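Side-chain contacts in 3-polyprenyl-4-hydroxybenzoate decarboxylase and related decarboxylases (Pelotomaculum thermopropionicum, PDB 6H6X), which is a prenylated-FMN-dependent UbiD-family enzyme, HmfF, that decarboxylates 2,5-furandicarboxylic acid and can carboxylate 2-furoic acid in the reverse direction: residues B[339-342]-B[343-347]; B[121-124]-B[125-128]; B[224-228]-B[229-233]. The protein carries 8 engineered substitutions. All coordinates share one frame; numbering follows the deposited sequence.

In the fold
All three contacts are local folds of the chain, each closing a turn or loop, and their nearest atoms lie at least about 23 Å apart. Contact 1 is a surface feature of the C-terminal domain, where strand 333-338 gives way to helix 345-356 near a calcium ion. Contacts 2 and 3 belong to the Rift-related domain: the first is a partly buried loop ahead of strand 130-139, close to the flavin and the second subunit, and the other a largely buried hairpin joining strands 223-226 and 233-235. Carboxylates grip backbone N-H groups in contacts 1 and 2, whereas in contact 3 they pair with a lysine, beside a small apolar cluster of Cys227, Val230 and Val232.

Contact 1: B[339-342]-B[343-347]; sequences EKKH and EGEAK
Glu345, at the start of helix 345-356, reaches back to the backbone of Lys341 and His342, bracing the type II turn from His342 to Glu345 in the loop between strand 333-338 and the helix. Gly344 sits at the N-cap, with a positive phi of 102° at which a side chain would press on the preceding carbonyl oxygen.

The Glu345 carboxylate serves as a backbone acceptor. Glu345 OE2 takes the N-H of His342, with N and OE2 3.1 Å apart and the donor well above the carboxylate plane. Lys341 N straddles the same carboxylate through two weak bonds, 3.3 Å to Glu345 OE2 and 3.4 Å to Glu345 OE1, and OE1 is also bonded to Thr318 OG1. With CG beside its own backbone N (chi1 -72°) and an extended chain, Glu345 lies across the turn, its CG 3.4 Å from His342 O. The turn's own bond, from Glu345 N to His342 O, is weak. Replacing Glu345 by alanine is likely to leave the N-H groups of Lys341 and His342, and the Thr318 hydroxyl, without this partner, and the turn freer to shift.

The charged pair is separate. Lys340, its chain bent at chi3 (67°), carries its ammonium to Glu343, and also to Thr420 OG1 and Ile421 O; Thr420 is a calcium ligand. Lys340 NZ stands 2.9 Å from Glu343 OE2, approaching from above the carboxylate plane.

Contact 2: B[121-124]-B[125-128]; sequences THHA and GDAG
His123 and Asp126 begin and end a type I beta turn in the loop between helix 113-116 and strand 130-139, where the chain doubles back on itself within the Rift-related domain. The turn is closed by the bond from Asp126 N to His123 O, 3.0 Å long.

The Asp126 side chain returns to His123, the first residue of the turn, and to His122 just before it. Its CG, set beside the backbone N (chi1 -73°), brings OD2 straight in front of the His123 N-H. Asp126 OD2 receives the N-H of His123 at 3.1 Å in a nearly straight bond (174°), the donor standing above the carboxylate plane. The N-H of His122 adds a weak bond to the same oxygen, at 3.5 Å from N to OD2. Both imidazoles turn an edge toward OD2 without direct contact between ND1 and the carboxylate. A water links His123 ND1 (2.6 Å, in the ring plane) to Asp126 OD2 (3.1 Å), to which it probably donates. At the open end of the loop, Thr121 CG2 rests 3.7 Å from Gly128 O.

Outside partners fix the loop. Asp126 OD1 accepts the N-H of Gly258 and His122 NE2 bonds to Thr288 OG1, while His123 packs on Ile433 and Ala124 on Pro436, both of the second subunit. The nearest atoms of the His122 side chain and the bound prenylated flavin are about 8 Å apart.

One carboxylate thus gathers several donors, backbone N-H groups and a water at OD2 and a further N-H at OD1, an environment that probably stabilises its negative charge and restricts its rotation, pinning the turn to strand 252-258.

Contact 3: B[224-228]-B[229-233]; sequences LVKCE and TVDVE
Lys226 lies side by side with both Asp231 and Glu233, all three side chains pointing the same way, and its ammonium is shared between the two carboxylates. Lys226 NZ is 2.8 Å from Asp231 OD1, which it meets nearly head-on to the C-O bond, and 2.9 Å from Glu233 OE2, where it takes the anti lone pair. Bends at chi2 and chi3 (-61° and -74°) coil the lysine chain and bring its end to both acids. Glu233 OE1 in turn pairs with Arg146 and Arg139, so the glutamate is held between positive groups.

Leu224 crosses Glu233 instead, its CD1 3.9 Å from Glu233 CB. Cys227 is turned into the loop: Cys227 CB meets Val230 CG2 at 3.6 Å, and Cys227 SG lies 4.2 Å from Val232 CB. Ala187 of strand 184-190 backs Cys227 and Val232.

Along the backbone, Cys227 N bonds to Val232 O at 3.0 Å, and Lys226 faces Glu233 as an antiparallel non-hydrogen-bonded pair. An inverse gamma turn centred on Asp231 lies in the returning arm. The arrangement is that of a beta hairpin, with a salt-bridge network linking the end of strand 223-226 to the returning loop and the start of strand 233-235.

Contact 1: B[339-342]-B[343-347]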
loop_
_atom_site.group_PDB
_atom_site.type_symbol
_atom_site.label_atom_id
_atom_site.label_comp_id
_atom_site.label_asym_id
_atom_site.label_seq_id
_atom_site.Cartn_x
_atom_site.Cartn_y
_atom_site.Cartn_z
ATOM N N GLU B 339 10.000 -2.793 21.002
ATOM C CA GLU B 339 9.564 -1.972 22.139
ATOM C C GLU B 339 10.861 -1.417 22.647
ATOM O O GLU B 339 11.551 -2.057 23.424
ATOM C CB GLU B 339 8.817 -2.800 23.191
ATOM C CG GLU B 339 8.320 -2.002 24.395
ATOM C CD GLU B 339 7.677 -2.919 25.465
ATOM O OE1 GLU B 339 8.423 -3.749 26.031
ATOM O OE2 GLU B 339 6.443 -2.846 25.744
ATOM N N LYS B 340 11.231 -0.242 22.167
ATOM C CA LYS B 340 12.596 0.239 22.389
ATOM C C LYS B 340 12.811 0.706 23.856
ATOM O O LYS B 340 11.989 1.453 24.360
ATOM C CB LYS B 340 12.945 1.353 21.392
ATOM C CG LYS B 340 14.329 1.936 21.606
ATOM C CD LYS B 340 14.873 2.673 20.396
ATOM C CE LYS B 340 14.083 3.923 20.107
ATOM N NZ LYS B 340 14.966 4.944 19.502
ATOM N N LYS B 341 13.903 0.263 24.495
ATOM C CA LYS B 341 14.319 0.703 25.862
ATOM C C LYS B 341 15.580 1.567 25.810
ATOM O O LYS B 341 15.667 2.527 26.550
ATOM C CB LYS B 341 14.656 -0.462 26.798
ATOM C CG LYS B 341 13.695 -1.636 26.822
ATOM C CD LYS B 341 12.535 -1.470 27.759
ATOM C CE LYS B 341 12.135 -2.840 28.323
ATOM N NZ LYS B 341 10.886 -2.780 29.129
ATOM N N HIS B 342 16.561 1.204 24.985
ATOM C CA HIS B 342 17.833 1.937 24.896
ATOM C C HIS B 342 18.069 2.354 23.464
ATOM O O HIS B 342 17.758 1.600 22.548
ATOM C CB HIS B 342 18.998 1.077 25.412
ATOM C CG HIS B 342 18.743 0.476 26.775
ATOM N ND1 HIS B 342 18.315 -0.827 26.958
ATOM C CD2 HIS B 342 18.834 1.014 28.018
ATOM C CE1 HIS B 342 18.167 -1.067 28.250
ATOM N NE2 HIS B 342 18.477 0.032 28.915
ATOM N N GLU B 343 18.630 3.540 23.251
ATOM C CA GLU B 343 19.028 3.913 21.900
ATOM C C GLU B 343 20.089 2.881 21.565
ATOM O O GLU B 343 20.725 2.324 22.480
ATOM C CB GLU B 343 19.574 5.339 21.798
ATOM C CG GLU B 343 19.367 5.959 20.407
ATOM C CD GLU B 343 18.022 6.708 20.217
ATOM O OE1 GLU B 343 17.964 7.558 19.296
ATOM O OE2 GLU B 343 17.014 6.466 20.943
ATOM N N GLY B 344 20.245 2.576 20.280
ATOM C CA GLY B 344 21.150 1.494 19.865
ATOM C C GLY B 344 20.450 0.173 19.484
ATOM O O GLY B 344 21.046 -0.668 18.792
ATOM N N GLU B 345 19.216 -0.018 19.943
ATOM C CA GLU B 345 18.453 -1.198 19.592
ATOM C C GLU B 345 18.117 -1.303 18.091
ATOM O O GLU B 345 18.133 -2.389 17.561
ATOM C CB GLU B 345 17.204 -1.310 20.450
ATOM C CG GLU B 345 17.536 -1.700 21.883
ATOM C CD GLU B 345 16.313 -1.813 22.789
ATOM O OE1 GLU B 345 15.179 -1.959 22.301
ATOM O OE2 GLU B 345 16.486 -1.740 24.025
ATOM N N ALA B 346 17.899 -0.168 17.422
ATOM C CA ALA B 346 17.567 -0.165 16.015
ATOM C C ALA B 346 18.709 -0.747 15.210
ATOM O O ALA B 346 18.475 -1.692 14.440
ATOM C CB ALA B 346 17.204 1.234 15.537
ATOM N N LYS B 347 19.920 -0.244 15.427
ATOM C CA LYS B 347 21.130 -0.769 14.764
ATOM C C LYS B 347 21.356 -2.244 14.987
ATOM O O LYS B 347 21.698 -2.970 14.043
ATOM C CB LYS B 347 22.415 0.010 15.145
#

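Contact 2: B[121-124]-B[125-128]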
loop_
_atom_site.group_PDB
_atom_site.type_symbol
_atom_site.label_atom_id
_atom_site.label_comp_id
_atom_site.label_asym_id
_atom_site.label_seq_id
_atom_site.Cartn_x
_atom_site.Cartn_y
_atom_site.Cartn_z
ATOM N N THR B 121 0.527 -23.975 -18.112
ATOM C CA THR B 121 1.582 -23.067 -18.587
ATOM C C THR B 121 1.233 -21.714 -17.978
ATOM O O THR B 121 0.090 -21.235 -18.099
ATOM C CB THR B 121 1.611 -23.068 -20.126
ATOM O OG1 THR B 121 1.703 -24.428 -20.571
ATOM C CG2 THR B 121 2.787 -22.347 -20.654
ATOM N N HIS B 122 2.161 -21.123 -17.220
ATOM C CA HIS B 122 1.769 -20.043 -16.314
ATOM C C HIS B 122 1.915 -18.616 -16.922
ATOM O O HIS B 122 0.942 -17.860 -16.986
ATOM C CB HIS B 122 2.524 -20.177 -14.995
ATOM C CG HIS B 122 2.134 -21.386 -14.211
ATOM N ND1 HIS B 122 2.763 -22.605 -14.356
ATOM C CD2 HIS B 122 1.144 -21.575 -13.309
ATOM C CE1 HIS B 122 2.180 -23.489 -13.560
ATOM N NE2 HIS B 122 1.195 -22.890 -12.918
ATOM N N HIS B 123 3.132 -18.255 -17.304
ATOM C CA HIS B 123 3.464 -16.928 -17.815
ATOM C C HIS B 123 3.960 -16.995 -19.261
ATOM O O HIS B 123 4.462 -18.021 -19.689
ATOM C CB HIS B 123 4.526 -16.302 -16.909
ATOM C CG HIS B 123 3.998 -15.956 -15.543
ATOM N ND1 HIS B 123 4.185 -16.781 -14.457
ATOM C CD2 HIS B 123 3.247 -14.912 -15.100
ATOM C CE1 HIS B 123 3.645 -16.220 -13.380
ATOM N NE2 HIS B 123 3.037 -15.106 -13.751
ATOM N N ALA B 124 3.833 -15.870 -19.974
ATOM C CA ALA B 124 4.188 -15.694 -21.412
ATOM C C ALA B 124 5.529 -16.257 -21.807
ATOM O O ALA B 124 5.618 -17.066 -22.718
ATOM C CB ALA B 124 4.160 -14.205 -21.776
ATOM N N GLY B 125 6.585 -15.842 -21.123
ATOM C CA GLY B 125 7.932 -16.357 -21.439
ATOM C C GLY B 125 8.274 -17.809 -21.072
ATOM O O GLY B 125 9.399 -18.226 -21.297
ATOM N N ASP B 126 7.346 -18.566 -20.476
ATOM C CA ASP B 126 7.662 -19.918 -19.959
ATOM C C ASP B 126 7.925 -20.916 -21.103
ATOM O O ASP B 126 7.180 -20.936 -22.080
ATOM C CB ASP B 126 6.512 -20.478 -19.072
ATOM C CG ASP B 126 6.410 -19.809 -17.677
ATOM O OD1 ASP B 126 7.222 -18.933 -17.281
ATOM O OD2 ASP B 126 5.487 -20.210 -16.958
ATOM N N ALA B 127 8.939 -21.767 -20.942
ATOM C CA ALA B 127 9.285 -22.774 -21.953
ATOM C C ALA B 127 8.227 -23.837 -22.252
ATOM O O ALA B 127 8.233 -24.417 -23.327
ATOM C CB ALA B 127 10.564 -23.467 -21.556
ATOM N N GLY B 128 7.347 -24.109 -21.299
ATOM C CA GLY B 128 6.249 -25.038 -21.508
ATOM C C GLY B 128 5.485 -25.219 -20.196
ATOM O O GLY B 128 5.575 -24.378 -19.301
HETATM O O HOH W 1 5.956 -18.646 -14.323
#

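Contact 3: B[224-228]-B[229-233]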
loop_
_atom_site.group_PDB
_atom_site.type_symbol
_atom_site.label_atom_id
_atom_site.label_comp_id
_atom_site.label_asym_id
_atom_site.label_seq_id
_atom_site.Cartn_x
_atom_site.Cartn_y
_atom_site.Cartn_z
ATOM N N LEU B 224 2.779 -41.850 6.106
ATOM C CA LEU B 224 3.566 -42.083 4.956
ATOM C C LEU B 224 3.363 -43.485 4.468
ATOM O O LEU B 224 2.955 -44.366 5.224
ATOM C CB LEU B 224 5.028 -41.886 5.236
ATOM C CG LEU B 224 5.424 -40.527 5.743
ATOM C CD1 LEU B 224 6.961 -40.495 5.918
ATOM C CD2 LEU B 224 4.957 -39.424 4.816
ATOM N N VAL B 225 3.675 -43.680 3.193
ATOM C CA VAL B 225 3.641 -44.975 2.554
ATOM C C VAL B 225 4.861 -45.120 1.638
ATOM O O VAL B 225 5.422 -44.117 1.180
ATOM C CB VAL B 225 2.288 -45.158 1.830
ATOM C CG1 VAL B 225 2.105 -44.082 0.751
ATOM C CG2 VAL B 225 2.219 -46.540 1.206
ATOM N N LYS B 226 5.300 -46.351 1.402
ATOM C CA LYS B 226 6.447 -46.614 0.530
ATOM C C LYS B 226 6.031 -46.456 -0.906
ATOM O O LYS B 226 4.906 -46.808 -1.260
ATOM C CB LYS B 226 6.958 -48.057 0.659
ATOM C CG LYS B 226 7.561 -48.456 1.974
ATOM C CD LYS B 226 8.793 -47.670 2.391
ATOM C CE LYS B 226 9.998 -48.054 1.610
ATOM N NZ LYS B 226 11.190 -47.448 2.300
ATOM N N CYS B 227 6.963 -45.979 -1.721
ATOM C CA CYS B 227 6.794 -45.889 -3.177
ATOM C C CYS B 227 6.906 -47.246 -3.836
ATOM O O CYS B 227 7.506 -48.159 -3.295
ATOM C CB CYS B 227 7.861 -44.954 -3.755
ATOM S SG CYS B 227 7.481 -43.212 -3.391
ATOM N N GLU B 228 6.337 -47.358 -5.021
ATOM C CA GLU B 228 6.375 -48.604 -5.811
ATOM C C GLU B 228 7.753 -48.941 -6.359
ATOM O O GLU B 228 8.183 -50.079 -6.246
ATOM C CB GLU B 228 5.413 -48.521 -7.008
ATOM C CG GLU B 228 3.943 -48.314 -6.654
ATOM C CD GLU B 228 3.359 -49.456 -5.853
ATOM O OE1 GLU B 228 3.419 -50.610 -6.342
ATOM O OE2 GLU B 228 2.842 -49.195 -4.737
ATOM N N THR B 229 8.423 -47.970 -6.985
ATOM C CA THR B 229 9.612 -48.237 -7.806
ATOM C C THR B 229 10.886 -47.620 -7.275
ATOM O O THR B 229 11.931 -47.744 -7.899
ATOM C CB THR B 229 9.395 -47.704 -9.233
ATOM O OG1 THR B 229 9.234 -46.276 -9.223
ATOM C CG2 THR B 229 8.153 -48.354 -9.828
ATOM N N VAL B 230 10.805 -46.936 -6.130
ATOM C CA VAL B 230 11.970 -46.322 -5.514
ATOM C C VAL B 230 11.855 -46.439 -4.011
ATOM O O VAL B 230 10.758 -46.540 -3.479
ATOM C CB VAL B 230 12.095 -44.828 -5.918
ATOM C CG1 VAL B 230 12.437 -44.704 -7.399
ATOM C CG2 VAL B 230 10.810 -44.042 -5.584
ATOM N N ASP B 231 12.988 -46.373 -3.331
ATOM C CA ASP B 231 13.060 -46.552 -1.878
ATOM C C ASP B 231 12.939 -45.195 -1.182
ATOM O O ASP B 231 13.889 -44.655 -0.600
ATOM C CB ASP B 231 14.374 -47.260 -1.511
ATOM C CG ASP B 231 14.441 -47.656 -0.035
ATOM O OD1 ASP B 231 13.386 -47.884 0.605
ATOM O OD2 ASP B 231 15.580 -47.731 0.477
ATOM N N VAL B 232 11.730 -44.656 -1.265
ATOM C CA VAL B 232 11.407 -43.331 -0.765
ATOM C C VAL B 232 10.007 -43.458 -0.161
ATOM O O VAL B 232 9.228 -44.310 -0.564
ATOM C CB VAL B 232 11.347 -42.304 -1.936
ATOM C CG1 VAL B 232 11.216 -40.898 -1.423
ATOM C CG2 VAL B 232 12.574 -42.399 -2.846
ATOM N N GLU B 233 9.688 -42.579 0.778
ATOM C CA GLU B 233 8.395 -42.525 1.445
ATOM C C GLU B 233 7.641 -41.255 0.995
ATOM O O GLU B 233 8.277 -40.214 0.741
ATOM C CB GLU B 233 8.607 -42.505 2.973
ATOM C CG GLU B 233 9.389 -43.701 3.536
ATOM C CD GLU B 233 10.900 -43.626 3.279
ATOM O OE1 GLU B 233 11.545 -42.553 3.528
ATOM O OE2 GLU B 233 11.460 -44.622 2.781
#